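Putative CRISPR-associated endoribonuclease-like protein Cas6 (Pyrococcus furiosus, PDB 3UFC) binds CRISPR RNA and is a putative Cas6-like endoribonuclease that probably serves in adaptive defence against viruses and plasmids. Local coordinates at residues L162-V165 and M166-Y170. Sequence-based numbering, arbitrary orientation.
Sequences LRKV and MLLRY
Val165 and Arg169 meet one turn apart, where the valine methyl CG1 touches the aliphatic CD of the arginine at 3.8 Å and stops short of the guanidinium, 5.2 Å from Arg169 NE. The edges of that flat group are spent on main-chain carbonyls: NE on His49 O, NH1 on Gly225 O, NH2 on both Gly50 O and Asn224 O. These acceptors hold the group's rotation and satisfy its buried N-H donors; the carbonyl dipoles probably also ease the burial of its charge. Phe220 and Thr230 pack against the Arg169 side chain, and the Tyr170 ring meets that of Phe220 with planes at about 45°. Through Arg169, helix 158-174, the first helix of the C-terminal βαββαβ ferredoxin-like domain, is tied to the end of helix 215-224, the second, and to the 49-50 loop of the N-terminal half. CG of Arg169 stands anti to its own carbonyl carbon (chi1 -66°), which sends the chain back over Val165 O, 3.2 Å from CG.

Leu162 and Met166 run side by side on the buried flank, CD1 of the leucine 4.0 Å from CG of the methionine. Met166 packs on Phe220 of helix 215-224, while Leu162 reaches Phe183 of strand 183-197; the pair thus joins the helix to both.

On the outer flank, Lys164 bends at chi3, bringing CE within 3.9 Å of Leu168 CD2, so the leucine meets the aliphatic part of the chain and not its ammonium. Arg163 leads away from the next turn, and its NE hydrogen-bonds to Phe183 O.

Regular i to i+4 bonds underlie these pairs: Met166 N to Leu162 O, Leu167 N to Arg163 O, Leu168 N to Lys164 O, and Arg169 N to Val165 O at 2.9 Å.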
# COMPACT_ATOMS: atom_id res chain seq x y z
N LEU A 162 0.23 15.52 4.56
CA LEU A 162 -0.63 14.34 4.56
C LEU A 162 -2.09 14.77 4.42
O LEU A 162 -2.86 14.19 3.65
CB LEU A 162 -0.44 13.53 5.85
CG LEU A 162 -1.33 12.28 6.00
CD1 LEU A 162 -1.08 11.32 4.83
CD2 LEU A 162 -1.04 11.59 7.32
N ARG A 163 -2.47 15.82 5.16
CA ARG A 163 -3.84 16.32 5.09
C ARG A 163 -4.22 16.71 3.67
O ARG A 163 -5.27 16.32 3.17
CB ARG A 163 -4.01 17.52 6.01
CG ARG A 163 -4.02 17.18 7.48
CD ARG A 163 -3.87 18.44 8.32
NE ARG A 163 -4.11 18.18 9.74
CZ ARG A 163 -3.87 19.06 10.70
NH1 ARG A 163 -3.39 20.26 10.41
NH2 ARG A 163 -4.12 18.73 11.97
N LYS A 164 -3.36 17.48 3.00
CA LYS A 164 -3.64 17.93 1.64
C LYS A 164 -3.74 16.76 0.67
O LYS A 164 -4.63 16.71 -0.17
CB LYS A 164 -2.55 18.88 1.14
CG LYS A 164 -2.90 19.51 -0.20
CD LYS A 164 -1.69 20.11 -0.91
CE LYS A 164 -0.79 19.01 -1.44
NZ LYS A 164 0.23 19.54 -2.38
N VAL A 165 -2.80 15.83 0.78
CA VAL A 165 -2.79 14.66 -0.09
C VAL A 165 -4.10 13.87 0.04
O VAL A 165 -4.71 13.51 -0.96
CB VAL A 165 -1.60 13.73 0.25
CG1 VAL A 165 -1.77 12.38 -0.44
CG2 VAL A 165 -0.31 14.38 -0.21
N MET A 166 -4.53 13.62 1.28
CA MET A 166 -5.76 12.87 1.49
C MET A 166 -6.97 13.59 0.91
O MET A 166 -7.84 12.95 0.30
CB MET A 166 -5.96 12.58 2.99
CG MET A 166 -4.86 11.69 3.60
SD MET A 166 -4.55 10.15 2.67
CE MET A 166 -6.03 9.21 3.09
N LEU A 167 -7.04 14.91 1.07
CA LEU A 167 -8.17 15.67 0.53
C LEU A 167 -8.21 15.61 -1.00
O LEU A 167 -9.27 15.45 -1.60
CB LEU A 167 -8.11 17.13 0.98
CG LEU A 167 -8.29 17.37 2.48
CD1 LEU A 167 -8.19 18.87 2.80
CD2 LEU A 167 -9.64 16.82 2.92
N LEU A 168 -7.03 15.74 -1.62
CA LEU A 168 -6.91 15.69 -3.08
C LEU A 168 -7.30 14.32 -3.63
O LEU A 168 -8.04 14.22 -4.60
CB LEU A 168 -5.46 16.00 -3.47
CG LEU A 168 -5.07 17.35 -4.09
CD1 LEU A 168 -5.97 18.47 -3.60
CD2 LEU A 168 -3.61 17.63 -3.74
N ARG A 169 -6.78 13.26 -3.02
CA ARG A 169 -7.09 11.90 -3.45
C ARG A 169 -8.58 11.61 -3.26
O ARG A 169 -9.23 11.03 -4.13
CB ARG A 169 -6.24 10.89 -2.68
CG ARG A 169 -4.74 10.97 -2.98
CD ARG A 169 -3.99 9.88 -2.23
NE ARG A 169 -4.62 8.58 -2.46
CZ ARG A 169 -4.65 7.61 -1.55
NH1 ARG A 169 -4.09 7.78 -0.36
NH2 ARG A 169 -5.29 6.47 -1.82
N TYR A 170 -9.12 12.02 -2.11
CA TYR A 170 -10.53 11.81 -1.80
C TYR A 170 -11.43 12.47 -2.85
O TYR A 170 -12.43 11.89 -3.30
CB TYR A 170 -10.86 12.37 -0.41
CG TYR A 170 -12.20 11.94 0.14
CD1 TYR A 170 -12.28 11.00 1.16
CD2 TYR A 170 -13.39 12.48 -0.35
CE1 TYR A 170 -13.52 10.60 1.69
CE2 TYR A 170 -14.64 12.09 0.17
CZ TYR A 170 -14.69 11.15 1.19
OH TYR A 170 -15.90 10.75 1.70